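Local coordinates for AAEL008620-PA odorant-binding protein (Aedes aegypti, PDB 5V13) that binds juvenile hormone in the mosquito hemolymph, as a member of the odorant-binding protein family, at residues M168-K180 with E190-W202. Residues are numbered along the deposited sequence; the frame is centred on the assembly and turned at random.
Sequences MFVDFCEKRTDFK and EAFLDCVFRGFRW
The Phe192 ring is covered on one face by CD2 of Phe179, 3.7 Å from Phe192 CG, and on the opposite face by Val196 CG2 of its own helix, while backbone Cys173 C and Glu174 N lie at its edge. The ring planes of Phe179 and Phe192 are 54° apart, an oblique pairing. With CG anti to the backbone N, Phe192 fits as a knob into the hole formed by Val170, Cys173, Glu174 and Thr177. Thr177 turns OG1 back to Cys173 O (2.9 Å), which also accepts from Thr177 N on the other face of its carbonyl plane, and Thr177 CG2 meets the backbone at Ala191 and Phe192.

At the far end, Gly199 CA sits over the centre of the Phe169 ring, 13° off the normal, a CH-pi contact at 3.6 Å from the centroid. Arg201 NH1 brings its guanidinium edge to Phe169 CE2 and bonds Gly199 O (2.9 Å), its salt bridge going to Glu27. Between them the Cys173 SG–Cys195 SG bond (2.1 Å) joins the helices covalently, with the Cys195 sulfur meeting the Phe172 ring obliquely. Axes 9.0 Å apart at 149° describe a disulfide-linked antiparallel helical hairpin, consistent with the disulfide-braced, all-helical odorant-binding protein fold.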
loop_
_atom_site.group_PDB
_atom_site.type_symbol
_atom_site.label_atom_id
_atom_site.label_comp_id
_atom_site.label_asym_id
_atom_site.label_seq_id
_atom_site.Cartn_x
_atom_site.Cartn_y
_atom_site.Cartn_z
ATOM N N MET B 168 -3.986 8.929 7.879
ATOM C CA MET B 168 -4.306 9.452 9.203
ATOM C C MET B 168 -4.758 8.320 10.114
ATOM O O MET B 168 -5.286 7.307 9.655
ATOM C CB MET B 168 -5.401 10.518 9.137
ATOM C CG MET B 168 -5.014 11.733 8.317
ATOM S SD MET B 168 -6.320 12.989 8.246
ATOM C CE MET B 168 -5.920 13.831 6.724
ATOM N N PHE B 169 -4.581 8.521 11.423
ATOM C CA PHE B 169 -4.858 7.447 12.364
ATOM C C PHE B 169 -6.346 7.141 12.477
ATOM O O PHE B 169 -6.719 5.976 12.657
ATOM C CB PHE B 169 -4.262 7.756 13.741
ATOM C CG PHE B 169 -3.158 6.802 14.116
ATOM C CD1 PHE B 169 -3.396 5.434 14.138
ATOM C CD2 PHE B 169 -1.879 7.257 14.387
ATOM C CE1 PHE B 169 -2.381 4.535 14.436
ATOM C CE2 PHE B 169 -0.864 6.365 14.683
ATOM C CZ PHE B 169 -1.115 5.002 14.704
ATOM N N VAL B 170 -7.218 8.146 12.394
ATOM C CA VAL B 170 -8.641 7.821 12.517
ATOM C C VAL B 170 -9.073 6.896 11.381
ATOM O O VAL B 170 -9.749 5.884 11.614
ATOM C CB VAL B 170 -9.502 9.093 12.577
ATOM C CG1 VAL B 170 -10.996 8.715 12.465
ATOM C CG2 VAL B 170 -9.251 9.811 13.875
ATOM N N ASP B 171 -8.652 7.204 10.150
ATOM C CA ASP B 171 -8.955 6.351 8.999
ATOM C C ASP B 171 -8.438 4.934 9.207
ATOM O O ASP B 171 -9.134 3.953 8.904
ATOM C CB ASP B 171 -8.340 6.942 7.726
ATOM C CG ASP B 171 -8.594 6.070 6.488
ATOM O OD1 ASP B 171 -9.746 6.041 6.011
ATOM O OD2 ASP B 171 -7.654 5.412 5.992
ATOM N N PHE B 172 -7.190 4.811 9.668
ATOM C CA PHE B 172 -6.621 3.498 9.958
ATOM C C PHE B 172 -7.473 2.746 10.974
ATOM O O PHE B 172 -7.760 1.553 10.809
ATOM C CB PHE B 172 -5.185 3.676 10.465
ATOM C CG PHE B 172 -4.571 2.427 10.991
ATOM C CD1 PHE B 172 -3.938 1.534 10.131
ATOM C CD2 PHE B 172 -4.611 2.134 12.348
ATOM C CE1 PHE B 172 -3.380 0.364 10.621
ATOM C CE2 PHE B 172 -4.048 0.972 12.837
ATOM C CZ PHE B 172 -3.433 0.085 11.965
ATOM N N CYS B 173 -7.888 3.433 12.039
ATOM C CA CYS B 173 -8.637 2.764 13.099
ATOM C C CYS B 173 -10.054 2.421 12.658
ATOM O O CYS B 173 -10.587 1.377 13.053
ATOM C CB CYS B 173 -8.648 3.631 14.346
ATOM S SG CYS B 173 -6.991 3.790 15.018
ATOM N N GLU B 174 -10.678 3.291 11.850
ATOM C CA GLU B 174 -12.000 2.995 11.295
ATOM C C GLU B 174 -11.990 1.698 10.489
ATOM O O GLU B 174 -12.889 0.858 10.624
ATOM C CB GLU B 174 -12.469 4.147 10.406
ATOM C CG GLU B 174 -12.928 5.388 11.139
ATOM C CD GLU B 174 -13.423 6.466 10.180
ATOM O OE1 GLU B 174 -12.612 6.956 9.368
ATOM O OE2 GLU B 174 -14.623 6.806 10.223
ATOM N N LYS B 175 -11.004 1.543 9.609
ATOM C CA LYS B 175 -10.897 0.327 8.810
ATOM C C LYS B 175 -10.648 -0.897 9.685
ATOM O O LYS B 175 -11.294 -1.943 9.514
ATOM C CB LYS B 175 -9.778 0.489 7.771
ATOM C CG LYS B 175 -10.165 1.405 6.604
ATOM C CD LYS B 175 -8.941 1.879 5.827
ATOM C CE LYS B 175 -8.299 0.761 5.014
ATOM N NZ LYS B 175 -7.016 1.214 4.370
ATOM N N ARG B 176 -9.705 -0.785 10.628
ATOM C CA ARG B 176 -9.306 -1.933 11.445
ATOM C C ARG B 176 -10.463 -2.470 12.269
ATOM O O ARG B 176 -10.539 -3.681 12.522
ATOM C CB ARG B 176 -8.141 -1.528 12.361
ATOM C CG ARG B 176 -7.679 -2.599 13.347
ATOM C CD ARG B 176 -6.459 -2.108 14.123
ATOM N NE ARG B 176 -5.936 -3.114 15.043
ATOM C CZ ARG B 176 -4.999 -4.004 14.728
ATOM N NH1 ARG B 176 -4.475 -4.025 13.508
ATOM N NH2 ARG B 176 -4.580 -4.874 15.638
ATOM N N THR B 177 -11.381 -1.601 12.688
ATOM C CA THR B 177 -12.507 -2.029 13.509
ATOM C C THR B 177 -13.822 -2.094 12.739
ATOM O O THR B 177 -14.860 -2.387 13.342
ATOM C CB THR B 177 -12.654 -1.102 14.725
ATOM O OG1 THR B 177 -12.948 0.224 14.281
ATOM C CG2 THR B 177 -11.367 -1.067 15.524
ATOM N N ASP B 178 -13.811 -1.846 11.425
ATOM C CA ASP B 178 -15.027 -1.884 10.602
ATOM C C ASP B 178 -16.087 -0.923 11.155
ATOM O O ASP B 178 -17.251 -1.278 11.349
ATOM C CB ASP B 178 -15.567 -3.319 10.497
ATOM C CG ASP B 178 -16.559 -3.512 9.349
ATOM O OD1 ASP B 178 -16.705 -2.599 8.508
ATOM O OD2 ASP B 178 -17.193 -4.597 9.289
ATOM N N PHE B 179 -15.666 0.313 11.409
ATOM C CA PHE B 179 -16.514 1.323 12.030
ATOM C C PHE B 179 -16.364 2.622 11.260
ATOM O O PHE B 179 -15.245 3.070 11.015
ATOM C CB PHE B 179 -16.139 1.532 13.509
ATOM C CG PHE B 179 -16.870 2.675 14.167
ATOM C CD1 PHE B 179 -18.238 2.594 14.396
ATOM C CD2 PHE B 179 -16.196 3.820 14.568
ATOM C CE1 PHE B 179 -18.922 3.642 15.004
ATOM C CE2 PHE B 179 -16.883 4.873 15.176
ATOM C CZ PHE B 179 -18.246 4.777 15.383
ATOM N N LYS B 180 -17.480 3.215 10.858
ATOM C CA LYS B 180 -17.459 4.535 10.250
ATOM C C LYS B 180 -17.841 5.559 11.310
ATOM O O LYS B 180 -18.915 5.461 11.913
ATOM C CB LYS B 180 -18.395 4.598 9.046
ATOM C CG LYS B 180 -18.008 3.622 7.930
ATOM C CD LYS B 180 -18.698 3.976 6.615
ATOM C CE LYS B 180 -19.322 2.753 5.943
ATOM N NZ LYS B 180 -18.321 1.865 5.286
ATOM N N GLU B 190 -15.510 0.550 21.768
ATOM C CA GLU B 190 -14.306 0.628 22.592
ATOM C C GLU B 190 -13.046 0.252 21.807
ATOM O O GLU B 190 -11.974 0.826 22.033
ATOM C CB GLU B 190 -14.472 -0.274 23.819
ATOM C CG GLU B 190 -13.489 -0.010 24.949
ATOM C CD GLU B 190 -12.246 -0.875 24.858
ATOM O OE1 GLU B 190 -11.128 -0.321 24.797
ATOM O OE2 GLU B 190 -12.389 -2.117 24.846
ATOM N N ALA B 191 -13.142 -0.713 20.888
ATOM C CA ALA B 191 -11.952 -1.089 20.129
ATOM C C ALA B 191 -11.481 0.048 19.227
ATOM O O ALA B 191 -10.272 0.234 19.032
ATOM C CB ALA B 191 -12.220 -2.350 19.308
ATOM N N PHE B 192 -12.413 0.818 18.662
ATOM C CA PHE B 192 -12.029 1.963 17.841
ATOM C C PHE B 192 -11.381 3.049 18.689
ATOM O O PHE B 192 -10.310 3.560 18.340
ATOM C CB PHE B 192 -13.248 2.513 17.094
ATOM C CG PHE B 192 -13.045 3.887 16.519
ATOM C CD1 PHE B 192 -12.314 4.071 15.350
ATOM C CD2 PHE B 192 -13.608 4.999 17.129
ATOM C CE1 PHE B 192 -12.137 5.337 14.812
ATOM C CE2 PHE B 192 -13.438 6.268 16.598
ATOM C CZ PHE B 192 -12.694 6.444 15.439
ATOM N N LEU B 193 -12.004 3.395 19.821
ATOM C CA LEU B 193 -11.424 4.397 20.719
ATOM C C LEU B 193 -10.025 3.992 21.167
ATOM O O LEU B 193 -9.100 4.816 21.186
ATOM C CB LEU B 193 -12.334 4.614 21.932
ATOM C CG LEU B 193 -13.712 5.201 21.603
ATOM C CD1 LEU B 193 -14.648 5.155 22.813
ATOM C CD2 LEU B 193 -13.571 6.626 21.057
ATOM N N ASP B 194 -9.853 2.727 21.547
ATOM C CA ASP B 194 -8.542 2.263 21.990
ATOM C C ASP B 194 -7.503 2.424 20.888
ATOM O O ASP B 194 -6.381 2.889 21.142
ATOM C CB ASP B 194 -8.636 0.805 22.443
ATOM C CG ASP B 194 -7.373 0.323 23.129
ATOM O OD1 ASP B 194 -7.023 0.878 24.191
ATOM O OD2 ASP B 194 -6.731 -0.608 22.601
ATOM N N CYS B 195 -7.867 2.063 19.653
ATOM C CA CYS B 195 -6.951 2.216 18.523
ATOM C C CYS B 195 -6.541 3.674 18.338
ATOM O O CYS B 195 -5.355 3.978 18.158
ATOM C CB CYS B 195 -7.598 1.674 17.243
ATOM S SG CYS B 195 -6.600 1.876 15.709
ATOM N N VAL B 196 -7.513 4.592 18.380
ATOM C CA VAL B 196 -7.217 6.000 18.129
ATOM C C VAL B 196 -6.348 6.566 19.244
ATOM O O VAL B 196 -5.327 7.215 18.990
ATOM C CB VAL B 196 -8.514 6.815 17.978
ATOM C CG1 VAL B 196 -8.184 8.314 17.906
ATOM C CG2 VAL B 196 -9.276 6.397 16.732
ATOM N N PHE B 197 -6.745 6.332 20.494
ATOM C CA PHE B 197 -6.024 6.909 21.627
ATOM C C PHE B 197 -4.603 6.368 21.719
ATOM O O PHE B 197 -3.677 7.103 22.080
ATOM C CB PHE B 197 -6.784 6.637 22.919
ATOM C CG PHE B 197 -8.053 7.452 23.070
ATOM C CD1 PHE B 197 -8.310 8.537 22.239
ATOM C CD2 PHE B 197 -8.982 7.124 24.034
ATOM C CE1 PHE B 197 -9.467 9.293 22.387
ATOM C CE2 PHE B 197 -10.152 7.873 24.185
ATOM C CZ PHE B 197 -10.390 8.953 23.355
ATOM N N ARG B 198 -4.402 5.088 21.398
ATOM C CA ARG B 198 -3.042 4.552 21.389
ATOM C C ARG B 198 -2.227 5.096 20.225
ATOM O O ARG B 198 -1.014 5.284 20.363
ATOM C CB ARG B 198 -3.059 3.021 21.351
ATOM C CG ARG B 198 -3.516 2.407 22.658
ATOM C CD ARG B 198 -3.523 0.888 22.632
ATOM N NE ARG B 198 -3.984 0.355 23.917
ATOM C CZ ARG B 198 -3.171 -0.107 24.865
ATOM N NH1 ARG B 198 -1.853 -0.138 24.666
ATOM N NH2 ARG B 198 -3.677 -0.567 26.000
ATOM N N GLY B 199 -2.861 5.342 19.074
ATOM C CA GLY B 199 -2.158 5.992 17.979
ATOM C C GLY B 199 -1.753 7.418 18.311
ATOM O O GLY B 199 -0.665 7.868 17.936
ATOM N N PHE B 200 -2.629 8.154 19.008
ATOM C CA PHE B 200 -2.322 9.500 19.483
ATOM C C PHE B 200 -1.351 9.495 20.666
ATOM O O PHE B 200 -0.880 10.569 21.063
ATOM C CB PHE B 200 -3.616 10.229 19.912
ATOM C CG PHE B 200 -4.538 10.635 18.761
ATOM C CD1 PHE B 200 -4.237 10.308 17.444
ATOM C CD2 PHE B 200 -5.708 11.362 19.019
ATOM C CE1 PHE B 200 -5.087 10.689 16.387
ATOM C CE2 PHE B 200 -6.572 11.748 17.976
ATOM C CZ PHE B 200 -6.261 11.411 16.658
ATOM N N ARG B 201 -1.072 8.323 21.246
ATOM C CA ARG B 201 -0.345 8.193 22.518
ATOM C C ARG B 201 -1.047 8.918 23.667
ATOM O O ARG B 201 -0.406 9.314 24.651
ATOM C CB ARG B 201 1.112 8.661 22.392
ATOM C CG ARG B 201 2.075 7.609 21.792
ATOM C CD ARG B 201 1.785 7.320 20.297
ATOM N NE ARG B 201 2.804 6.458 19.673
ATOM C CZ ARG B 201 2.775 6.046 18.403
ATOM N NH1 ARG B 201 1.778 6.414 17.588
ATOM N NH2 ARG B 201 3.752 5.268 17.938
ATOM N N TRP B 202 -2.374 9.085 23.567
ATOM C CA TRP B 202 -3.163 9.479 24.735
ATOM C C TRP B 202 -3.264 8.334 25.738
ATOM O O TRP B 202 -3.364 8.569 26.947
ATOM C CB TRP B 202 -4.571 9.920 24.325
ATOM C CG TRP B 202 -4.654 11.204 23.578
ATOM C CD1 TRP B 202 -3.618 11.942 23.100
ATOM C CD2 TRP B 202 -5.850 11.923 23.243
ATOM N NE1 TRP B 202 -4.090 13.063 22.468
ATOM C CE2 TRP B 202 -5.456 13.084 22.550
ATOM C CE3 TRP B 202 -7.214 11.693 23.457
ATOM C CZ2 TRP B 202 -6.372 14.016 22.068
ATOM C CZ3 TRP B 202 -8.132 12.628 22.974
ATOM C CH2 TRP B 202 -7.705 13.775 22.296
#